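Quinoline 2-oxidoreductase large subunit (PDB 1T3Q) forms the large subunit of a molybdenum hydroxylase that probably oxidises quinoline at carbon 2, and binds the molybdenum centre with its pterin cytosine dinucleotide. Local coordinates at residues B[496-501]-B[528-533]; B[485-491]-B[624-630]; B[312-318]-B[350-356]. All coordinates share one frame; numbering follows the deposited sequence.

Contact 3 comes first along the chain, in the first of two molybdopterin cofactor-binding domains. Contacts 1 and 2 follow within the second, where contact 1 is nested inside the loop closed by contact 2. Their centres are about 10 Å apart and they share one four-stranded sheet, ordered 529-532, 497-501, 486-491, 625-629. Strands 486-491 and 497-501 are neighbours in it and join the two contacts directly. Both touch the second subunit. Contact 3 belongs to another sheet, its centre about 48 Å from that of contact 1 and about 45 Å from that of contact 2. The three contacts thus sample two separate regions of the large subunit, one of them at a subunit interface.

Contact 1: B[496-501]-B[528-533]; sequences KVTVTT and DVVIQA
Gln532 sets its CG opposite its own carbonyl carbon (chi1 -69°) and runs extended from there, which brings the amide between the Thr498 methyl and the Thr500 hydroxyl. Thr500 also turns OG1 opposite its carbonyl carbon (chi1 -56°), and this presents the hydroxyl to the amide. Gln532 NE2 donates to Thr500 OG1 at 3.0 Å. The oxygen is near the amide plane, but the bond is bent, with 133° at the hydrogen. The methyl of Thr498 lies over a face of the same amide, its CG2 3.5 Å from Gln532 CD. Thr498 OG1 is engaged elsewhere, by Asp492. The second subunit adds further grips: its Lys537 O accepts from Gln532 NE2, and its Asn538 ND2 bonds Thr500 OG1. The amide is therefore fixed in its rotation at the subunit interface.

The two strands are parallel neighbours in a beta-alpha-beta unit, joined by helix 510-522. Five backbone hydrogen bonds tie them, passing to and fro from Val497 N to Asp528 O at one end to Thr501 N and Gln532 O at the other. The shortest is Gln532 N to Val499 O, 2.7 Å. The opposite face of the sheet is apolar. Here Ile531 CD1 comes alongside Val499 and lies 3.6 Å from its CB. Val499 CG2 packs on Val529 CG1 at 3.9 Å. Val497 CB and Val529 CG2 make a similar contact. Helix 510-522 covers these side chains, with Ala518 against Val499 and Val529 and Leu514 against Ile531.

Just before the strands Lys496 lays its aliphatic chain on Asp528, with CE 3.3 Å from Asp528 OD2. Its NZ remains 4.5 Å from Asp528 OD2, too far for a salt bridge, though the opposite charges probably still attract.

Contact 2: B[485-491]-B[624-630]; sequences DSATVRI and LEATATY
Thr488 and Thr627 meet hydroxyl to hydroxyl, with their OG1 atoms 2.6 Å apart. Both set OG1 anti to the carbonyl carbon (chi1 -64° and -59°), which brings the two hydroxyls together across an antiparallel non-hydrogen-bonded pair. Either hydroxyl could be the donor. This is the tight part of the contact. Next to it Thr627 CG2 packs 3.8 Å from Ser486 CB, and the CA atoms of Ser486 and Thr629 are only 3.7 Å apart. Thr629 uses its side chain in place of a backbone carbonyl: its OG1 accepts from Asp485 N at 3.0 Å. The backbone ladder runs through the hydrogen-bonded pairs Ala487 with Ala628 and Val489 with Ala626. Val489 N donates to Ala626 O at 2.9 Å.

At the charged end the aliphatic parts still pack, but the charged groups are looser and not in direct contact. Arg490 and Glu625 touch through carbon and oxygen, with CD of Arg490 3.4 Å from OE2 of Glu625. The guanidinium and carboxylate planes stand 75° apart, and Arg490 NH1 is 4.2 Å from Glu625 OE2, beyond a salt bridge. Arg490 instead pairs with Asp492, and Glu625 OE2 accepts from Thr539 N of the second subunit. At the other end a water donates to both Asp485 OD1 and Tyr630 O. Asp485 OD2 forms a salt bridge with Arg548.

Strands 486-491 and 625-629 are adjacent in a four-stranded mixed sheet, with 625-629 outermost within this chain. Helix 549-576 packs on one face, with Ser556 against Ala487, Ile563 against Ala626 and Arg559 against Ala628. Helix 602-611 lies against Ile491 and Leu624. Strand 497-501 flanks strand 486-491 on its other edge, and the second subunit meets the face with the threonines.

Contact 3: B[312-318]-B[350-356]; sequences FLALENR and VPAVSEE. With SO4 (sulfate ion), chain K.
Two parallel strands of a beta-alpha-beta unit, connected through helix 337-342, meet here along Leu315 to Arg318 and Val353 to Glu356. Leu315 N donates to Ala352 O at 3.1 Å, and Asn317 N to Ser354 O at 3.0 Å. Leu315 O and Asn317 O accept in return from Ser354 N and Glu356 N.

At the start of the pair Val350 spans Leu315 and Phe312 with its two methyls. Its CG1 is anti to the backbone N (chi1 -174°) and rests 3.9 Å from Leu315 CB. The other methyl, CG2, reaches Phe312 CD2 at 4.1 Å. On the opposite face Ala314 CB touches Ala352 CB at 4.0 Å.

Arg318 and Glu356 run side by side at the far end. Their salt bridge is long, 3.8 Å from NH1 of Arg318 to OE2 of Glu356. A sulfate, probably from the crystallisation liquor, sits at the guanidinium edge. Its O3 accepts from NH1 and NH2 of Arg318, 2.6 Å from NH2. Arg168 also binds this sulfate and holds Glu356 OE1 in a salt bridge. An alanine in place of Arg318 would remove both donors to O3, and would probably leave the sulfate held more weakly and Glu356 OE2 without its long salt-bridge partner, though Arg168 would still pair with OE1.

Strand 298-306 flanks strand 312-322 on its other edge, where Leu313 and Ala314 form a classic beta bulge opposite Ala305. Helix 177-182 packs on Ala314 and Ala352, and strand 165-170 runs antiparallel to strand 352-360.

Contact 1: B[496-501]-B[528-533]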
loop_
_atom_site.group_PDB
_atom_site.type_symbol
_atom_site.label_atom_id
_atom_site.label_comp_id
_atom_site.label_asym_id
_atom_site.label_seq_id
_atom_site.Cartn_x
_atom_site.Cartn_y
_atom_site.Cartn_z
ATOM N N LYS B 496 10.951 22.337 -2.698
ATOM C CA LYS B 496 11.571 21.030 -2.554
ATOM C C LYS B 496 11.464 20.342 -3.913
ATOM O O LYS B 496 10.746 20.821 -4.790
ATOM C CB LYS B 496 10.869 20.223 -1.456
ATOM C CG LYS B 496 10.955 20.874 -0.076
ATOM C CD LYS B 496 12.400 21.172 0.307
ATOM C CE LYS B 496 12.532 21.668 1.745
ATOM N NZ LYS B 496 11.780 22.925 2.000
ATOM N N VAL B 497 12.176 19.236 -4.093
ATOM C CA VAL B 497 12.177 18.543 -5.379
ATOM C C VAL B 497 11.799 17.065 -5.289
ATOM O O VAL B 497 12.332 16.331 -4.459
ATOM C CB VAL B 497 13.567 18.650 -6.040
ATOM C CG1 VAL B 497 13.561 17.979 -7.397
ATOM C CG2 VAL B 497 13.967 20.115 -6.173
ATOM N N THR B 498 10.890 16.639 -6.165
ATOM C CA THR B 498 10.440 15.248 -6.215
ATOM C C THR B 498 10.839 14.645 -7.558
ATOM O O THR B 498 10.388 15.101 -8.610
ATOM C CB THR B 498 8.912 15.147 -6.065
ATOM O OG1 THR B 498 8.518 15.719 -4.813
ATOM C CG2 THR B 498 8.464 13.683 -6.116
ATOM N N VAL B 499 11.697 13.632 -7.513
ATOM C CA VAL B 499 12.176 12.957 -8.714
ATOM C C VAL B 499 11.569 11.563 -8.803
ATOM O O VAL B 499 11.492 10.849 -7.802
ATOM C CB VAL B 499 13.720 12.811 -8.691
ATOM C CG1 VAL B 499 14.205 12.097 -9.944
ATOM C CG2 VAL B 499 14.367 14.180 -8.574
ATOM N N THR B 500 11.124 11.183 -9.995
ATOM C CA THR B 500 10.564 9.856 -10.197
ATOM C C THR B 500 11.411 9.178 -11.262
ATOM O O THR B 500 11.643 9.728 -12.342
ATOM C CB THR B 500 9.093 9.902 -10.659
ATOM O OG1 THR B 500 8.318 10.654 -9.716
ATOM C CG2 THR B 500 8.518 8.484 -10.740
ATOM N N THR B 501 11.904 7.991 -10.943
ATOM C CA THR B 501 12.738 7.261 -11.878
ATOM C C THR B 501 12.216 5.858 -12.160
ATOM O O THR B 501 11.466 5.276 -11.375
ATOM C CB THR B 501 14.187 7.168 -11.360
ATOM O OG1 THR B 501 15.005 6.533 -12.346
ATOM C CG2 THR B 501 14.248 6.373 -10.061
ATOM N N ASP B 528 16.972 18.439 0.053
ATOM C CA ASP B 528 15.685 18.980 -0.391
ATOM C C ASP B 528 15.116 18.179 -1.559
ATOM O O ASP B 528 14.109 18.563 -2.150
ATOM C CB ASP B 528 15.829 20.439 -0.830
ATOM C CG ASP B 528 15.887 21.397 0.333
ATOM O OD1 ASP B 528 16.040 22.610 0.089
ATOM O OD2 ASP B 528 15.774 20.940 1.488
ATOM N N VAL B 529 15.771 17.070 -1.878
ATOM C CA VAL B 529 15.355 16.220 -2.989
ATOM C C VAL B 529 14.995 14.813 -2.539
ATOM O O VAL B 529 15.653 14.251 -1.667
ATOM C CB VAL B 529 16.498 16.091 -4.025
ATOM C CG1 VAL B 529 16.050 15.237 -5.206
ATOM C CG2 VAL B 529 16.934 17.469 -4.487
ATOM N N VAL B 530 13.952 14.236 -3.130
ATOM C CA VAL B 530 13.598 12.863 -2.801
ATOM C C VAL B 530 13.479 12.056 -4.089
ATOM O O VAL B 530 12.955 12.544 -5.091
ATOM C CB VAL B 530 12.272 12.749 -2.001
ATOM C CG1 VAL B 530 11.090 13.228 -2.832
ATOM C CG2 VAL B 530 12.061 11.303 -1.585
ATOM N N ILE B 531 13.998 10.834 -4.063
ATOM C CA ILE B 531 13.937 9.960 -5.222
ATOM C C ILE B 531 12.811 8.941 -5.049
ATOM O O ILE B 531 12.773 8.195 -4.066
ATOM C CB ILE B 531 15.266 9.204 -5.430
ATOM C CG1 ILE B 531 16.414 10.207 -5.597
ATOM C CG2 ILE B 531 15.171 8.298 -6.664
ATOM C CD1 ILE B 531 16.219 11.180 -6.751
ATOM N N GLN B 532 11.895 8.933 -6.012
ATOM C CA GLN B 532 10.764 8.012 -6.025
ATOM C C GLN B 532 11.045 6.949 -7.073
ATOM O O GLN B 532 11.286 7.267 -8.237
ATOM C CB GLN B 532 9.471 8.754 -6.384
ATOM C CG GLN B 532 9.003 9.703 -5.307
ATOM C CD GLN B 532 7.680 10.358 -5.631
ATOM O OE1 GLN B 532 6.955 10.770 -4.732
ATOM N NE2 GLN B 532 7.361 10.470 -6.917
ATOM N N ALA B 533 11.021 5.690 -6.651
ATOM C CA ALA B 533 11.279 4.570 -7.544
ATOM C C ALA B 533 10.445 3.382 -7.091
ATOM O O ALA B 533 9.804 3.436 -6.050
ATOM C CB ALA B 533 12.753 4.212 -7.510
#

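Contact 2: B[485-491]-B[624-630]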
loop_
_atom_site.group_PDB
_atom_site.type_symbol
_atom_site.label_atom_id
_atom_site.label_comp_id
_atom_site.label_asym_id
_atom_site.label_seq_id
_atom_site.Cartn_x
_atom_site.Cartn_y
_atom_site.Cartn_z
ATOM N N ASP B 485 14.317 5.431 -21.532
ATOM C CA ASP B 485 14.477 5.661 -20.104
ATOM C C ASP B 485 14.108 7.083 -19.725
ATOM O O ASP B 485 14.896 8.016 -19.905
ATOM C CB ASP B 485 15.919 5.376 -19.689
ATOM C CG ASP B 485 16.338 3.958 -19.997
ATOM O OD1 ASP B 485 16.830 3.705 -21.119
ATOM O OD2 ASP B 485 16.163 3.087 -19.119
ATOM N N SER B 486 12.906 7.249 -19.186
ATOM C CA SER B 486 12.444 8.572 -18.813
ATOM C C SER B 486 12.504 8.798 -17.311
ATOM O O SER B 486 12.554 7.854 -16.525
ATOM C CB SER B 486 11.010 8.792 -19.305
ATOM O OG SER B 486 10.081 8.002 -18.575
ATOM N N ALA B 487 12.520 10.067 -16.929
ATOM C CA ALA B 487 12.535 10.456 -15.530
ATOM C C ALA B 487 11.593 11.632 -15.432
ATOM O O ALA B 487 11.382 12.348 -16.411
ATOM C CB ALA B 487 13.935 10.875 -15.098
ATOM N N THR B 488 11.008 11.820 -14.257
ATOM C CA THR B 488 10.116 12.936 -14.051
ATOM C C THR B 488 10.675 13.735 -12.892
ATOM O O THR B 488 11.208 13.169 -11.934
ATOM C CB THR B 488 8.682 12.472 -13.722
ATOM O OG1 THR B 488 8.143 11.764 -14.848
ATOM C CG2 THR B 488 7.794 13.664 -13.415
ATOM N N VAL B 489 10.582 15.052 -13.004
ATOM C CA VAL B 489 11.066 15.937 -11.961
ATOM C C VAL B 489 10.017 16.999 -11.722
ATOM O O VAL B 489 9.544 17.646 -12.662
ATOM C CB VAL B 489 12.397 16.620 -12.361
ATOM C CG1 VAL B 489 12.787 17.654 -11.311
ATOM C CG2 VAL B 489 13.496 15.581 -12.488
ATOM N N ARG B 490 9.636 17.157 -10.461
ATOM C CA ARG B 490 8.662 18.158 -10.074
ATOM C C ARG B 490 9.281 19.028 -9.004
ATOM O O ARG B 490 9.913 18.527 -8.077
ATOM C CB ARG B 490 7.400 17.513 -9.484
ATOM C CG ARG B 490 6.411 18.531 -8.900
ATOM C CD ARG B 490 5.184 17.841 -8.303
ATOM N NE ARG B 490 5.519 17.095 -7.092
ATOM C CZ ARG B 490 4.781 16.113 -6.584
ATOM N NH1 ARG B 490 3.653 15.744 -7.181
ATOM N NH2 ARG B 490 5.175 15.489 -5.485
ATOM N N ILE B 491 9.115 20.333 -9.147
ATOM C CA ILE B 491 9.606 21.244 -8.133
ATOM C C ILE B 491 8.360 21.502 -7.314
ATOM O O ILE B 491 7.389 22.062 -7.815
ATOM C CB ILE B 491 10.103 22.578 -8.723
ATOM C CG1 ILE B 491 11.251 22.323 -9.704
ATOM C CG2 ILE B 491 10.566 23.496 -7.584
ATOM C CD1 ILE B 491 11.770 23.587 -10.394
ATOM N N LEU B 624 5.508 23.080 -13.472
ATOM C CA LEU B 624 6.819 22.796 -12.893
ATOM C C LEU B 624 7.099 21.313 -12.639
ATOM O O LEU B 624 7.764 20.946 -11.672
ATOM C CB LEU B 624 7.042 23.608 -11.606
ATOM C CG LEU B 624 7.323 25.107 -11.793
ATOM C CD1 LEU B 624 7.809 25.697 -10.470
ATOM C CD2 LEU B 624 8.386 25.330 -12.869
ATOM N N GLU B 625 6.580 20.466 -13.524
ATOM C CA GLU B 625 6.807 19.030 -13.464
ATOM C C GLU B 625 6.970 18.615 -14.920
ATOM O O GLU B 625 6.143 18.965 -15.766
ATOM C CB GLU B 625 5.617 18.290 -12.830
ATOM C CG GLU B 625 5.847 16.783 -12.704
ATOM C CD GLU B 625 4.833 16.088 -11.798
ATOM O OE1 GLU B 625 4.956 14.859 -11.607
ATOM O OE2 GLU B 625 3.921 16.765 -11.274
ATOM N N ALA B 626 8.041 17.890 -15.218
ATOM C CA ALA B 626 8.298 17.471 -16.590
ATOM C C ALA B 626 8.937 16.096 -16.655
ATOM O O ALA B 626 9.548 15.633 -15.689
ATOM C CB ALA B 626 9.198 18.499 -17.286
ATOM N N THR B 627 8.806 15.461 -17.814
ATOM C CA THR B 627 9.341 14.129 -18.043
ATOM C C THR B 627 10.160 14.120 -19.331
ATOM O O THR B 627 9.821 14.803 -20.297
ATOM C CB THR B 627 8.186 13.105 -18.161
ATOM O OG1 THR B 627 7.414 13.131 -16.953
ATOM C CG2 THR B 627 8.721 11.695 -18.390
ATOM N N ALA B 628 11.239 13.348 -19.342
ATOM C CA ALA B 628 12.085 13.263 -20.519
ATOM C C ALA B 628 12.876 11.970 -20.542
ATOM O O ALA B 628 13.357 11.504 -19.511
ATOM C CB ALA B 628 13.047 14.454 -20.559
ATOM N N THR B 629 13.006 11.383 -21.724
ATOM C CA THR B 629 13.789 10.175 -21.849
ATOM C C THR B 629 15.194 10.584 -22.270
ATOM O O THR B 629 15.389 11.656 -22.856
ATOM C CB THR B 629 13.211 9.219 -22.907
ATOM O OG1 THR B 629 13.998 8.022 -22.933
ATOM C CG2 THR B 629 13.240 9.870 -24.289
ATOM N N TYR B 630 16.170 9.736 -21.966
ATOM C CA TYR B 630 17.554 10.007 -22.327
ATOM C C TYR B 630 18.230 8.742 -22.824
ATOM O O TYR B 630 17.963 7.640 -22.338
ATOM C CB TYR B 630 18.318 10.590 -21.129
ATOM C CG TYR B 630 19.828 10.540 -21.255
ATOM C CD1 TYR B 630 20.547 9.453 -20.764
ATOM C CD2 TYR B 630 20.541 11.594 -21.836
ATOM C CE1 TYR B 630 21.934 9.412 -20.836
ATOM C CE2 TYR B 630 21.934 11.563 -21.914
ATOM C CZ TYR B 630 22.622 10.467 -21.407
ATOM O OH TYR B 630 23.994 10.436 -21.441
HETATM O O HOH W 1 17.285 5.213 -23.270
#

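Contact 3: B[312-318]-B[350-356]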
loop_
_atom_site.group_PDB
_atom_site.type_symbol
_atom_site.label_atom_id
_atom_site.label_comp_id
_atom_site.label_asym_id
_atom_site.label_seq_id
_atom_site.Cartn_x
_atom_site.Cartn_y
_atom_site.Cartn_z
ATOM N N PHE B 312 51.469 -6.741 -30.404
ATOM C CA PHE B 312 50.484 -7.727 -30.836
ATOM C C PHE B 312 50.248 -7.669 -32.337
ATOM O O PHE B 312 49.920 -6.617 -32.883
ATOM C CB PHE B 312 49.149 -7.517 -30.112
ATOM C CG PHE B 312 49.258 -7.516 -28.614
ATOM C CD1 PHE B 312 50.264 -8.232 -27.971
ATOM C CD2 PHE B 312 48.336 -6.815 -27.843
ATOM C CE1 PHE B 312 50.350 -8.249 -26.576
ATOM C CE2 PHE B 312 48.411 -6.823 -26.446
ATOM C CZ PHE B 312 49.420 -7.542 -25.814
ATOM N N LEU B 313 50.400 -8.811 -32.997
ATOM C CA LEU B 313 50.209 -8.890 -34.440
ATOM C C LEU B 313 48.849 -9.467 -34.806
ATOM O O LEU B 313 48.298 -9.160 -35.869
ATOM C CB LEU B 313 51.302 -9.759 -35.059
ATOM C CG LEU B 313 52.738 -9.292 -34.827
ATOM C CD1 LEU B 313 53.701 -10.284 -35.475
ATOM C CD2 LEU B 313 52.925 -7.890 -35.405
ATOM N N ALA B 314 48.306 -10.304 -33.930
ATOM C CA ALA B 314 47.015 -10.920 -34.200
ATOM C C ALA B 314 46.412 -11.585 -32.978
ATOM O O ALA B 314 47.122 -12.044 -32.084
ATOM C CB ALA B 314 47.160 -11.950 -35.315
ATOM N N LEU B 315 45.088 -11.628 -32.952
ATOM C CA LEU B 315 44.371 -12.277 -31.867
ATOM C C LEU B 315 43.273 -13.135 -32.471
ATOM O O LEU B 315 42.441 -12.662 -33.250
ATOM C CB LEU B 315 43.767 -11.250 -30.909
ATOM C CG LEU B 315 43.024 -11.850 -29.703
ATOM C CD1 LEU B 315 42.927 -10.826 -28.593
ATOM C CD2 LEU B 315 41.635 -12.311 -30.121
ATOM N N GLU B 316 43.278 -14.406 -32.107
ATOM C CA GLU B 316 42.275 -15.338 -32.593
ATOM C C GLU B 316 41.479 -15.845 -31.396
ATOM O O GLU B 316 42.055 -16.128 -30.346
ATOM C CB GLU B 316 42.969 -16.499 -33.299
ATOM C CG GLU B 316 42.050 -17.589 -33.794
ATOM C CD GLU B 316 42.768 -18.552 -34.721
ATOM O OE1 GLU B 316 43.865 -19.028 -34.352
ATOM O OE2 GLU B 316 42.234 -18.832 -35.818
ATOM N N ASN B 317 40.161 -15.941 -31.540
ATOM C CA ASN B 317 39.342 -16.443 -30.443
ATOM C C ASN B 317 38.077 -17.141 -30.899
ATOM O O ASN B 317 37.252 -16.566 -31.607
ATOM C CB ASN B 317 38.950 -15.319 -29.480
ATOM C CG ASN B 317 38.312 -15.850 -28.193
ATOM O OD1 ASN B 317 37.268 -15.367 -27.754
ATOM N ND2 ASN B 317 38.949 -16.841 -27.584
ATOM N N ARG B 318 37.942 -18.392 -30.486
ATOM C CA ARG B 318 36.766 -19.200 -30.790
ATOM C C ARG B 318 36.066 -19.285 -29.438
ATOM O O ARG B 318 36.568 -19.919 -28.509
ATOM C CB ARG B 318 37.193 -20.586 -31.272
ATOM C CG ARG B 318 36.070 -21.600 -31.437
ATOM C CD ARG B 318 36.656 -22.933 -31.894
ATOM N NE ARG B 318 35.725 -24.051 -31.765
ATOM C CZ ARG B 318 34.671 -24.250 -32.548
ATOM N NH1 ARG B 318 34.402 -23.405 -33.534
ATOM N NH2 ARG B 318 33.886 -25.297 -32.341
ATOM N N VAL B 350 45.233 -4.246 -31.984
ATOM C CA VAL B 350 45.547 -5.527 -32.614
ATOM C C VAL B 350 45.028 -5.416 -34.045
ATOM O O VAL B 350 43.822 -5.449 -34.278
ATOM C CB VAL B 350 44.829 -6.698 -31.894
ATOM C CG1 VAL B 350 45.296 -8.026 -32.471
ATOM C CG2 VAL B 350 45.108 -6.638 -30.393
ATOM N N PRO B 351 45.938 -5.293 -35.023
ATOM C CA PRO B 351 45.593 -5.160 -36.444
ATOM C C PRO B 351 44.857 -6.306 -37.138
ATOM O O PRO B 351 44.041 -6.062 -38.028
ATOM C CB PRO B 351 46.941 -4.859 -37.089
ATOM C CG PRO B 351 47.879 -5.666 -36.258
ATOM C CD PRO B 351 47.399 -5.387 -34.849
ATOM N N ALA B 352 45.137 -7.547 -36.753
ATOM C CA ALA B 352 44.475 -8.688 -37.384
ATOM C C ALA B 352 43.692 -9.506 -36.364
ATOM O O ALA B 352 44.244 -9.953 -35.358
ATOM C CB ALA B 352 45.502 -9.571 -38.082
ATOM N N VAL B 353 42.409 -9.715 -36.640
ATOM C CA VAL B 353 41.549 -10.462 -35.733
ATOM C C VAL B 353 40.641 -11.465 -36.433
ATOM O O VAL B 353 40.122 -11.210 -37.522
ATOM C CB VAL B 353 40.651 -9.506 -34.916
ATOM C CG1 VAL B 353 39.789 -10.300 -33.927
ATOM C CG2 VAL B 353 41.506 -8.484 -34.187
ATOM N N SER B 354 40.456 -12.612 -35.794
ATOM C CA SER B 354 39.576 -13.644 -36.318
ATOM C C SER B 354 38.870 -14.262 -35.125
ATOM O O SER B 354 39.494 -14.929 -34.299
ATOM C CB SER B 354 40.362 -14.717 -37.065
ATOM O OG SER B 354 39.482 -15.726 -37.533
ATOM N N GLU B 355 37.571 -14.025 -35.022
ATOM C CA GLU B 355 36.822 -14.568 -33.911
ATOM C C GLU B 355 35.456 -15.048 -34.324
ATOM O O GLU B 355 34.894 -14.594 -35.321
ATOM C CB GLU B 355 36.690 -13.526 -32.789
ATOM C CG GLU B 355 35.990 -12.221 -33.159
ATOM C CD GLU B 355 34.508 -12.383 -33.438
ATOM O OE1 GLU B 355 33.837 -13.156 -32.718
ATOM O OE2 GLU B 355 34.005 -11.720 -34.372
ATOM N N GLU B 356 34.931 -15.985 -33.545
ATOM C CA GLU B 356 33.612 -16.526 -33.793
ATOM C C GLU B 356 32.955 -16.779 -32.446
ATOM O O GLU B 356 33.609 -17.224 -31.498
ATOM C CB GLU B 356 33.691 -17.839 -34.569
ATOM C CG GLU B 356 32.324 -18.336 -35.037
ATOM C CD GLU B 356 32.393 -19.665 -35.775
ATOM O OE1 GLU B 356 31.410 -20.016 -36.462
ATOM O OE2 GLU B 356 33.421 -20.361 -35.664
HETATM S S SO4 K . 32.010 -26.391 -35.364
HETATM O O1 SO4 K . 32.458 -26.031 -36.724
HETATM O O2 SO4 K . 32.706 -27.616 -34.921
HETATM O O3 SO4 K . 32.328 -25.293 -34.438
HETATM O O4 SO4 K . 30.553 -26.623 -35.368
HETATM O O HOH W 2 35.448 -21.094 -34.595
#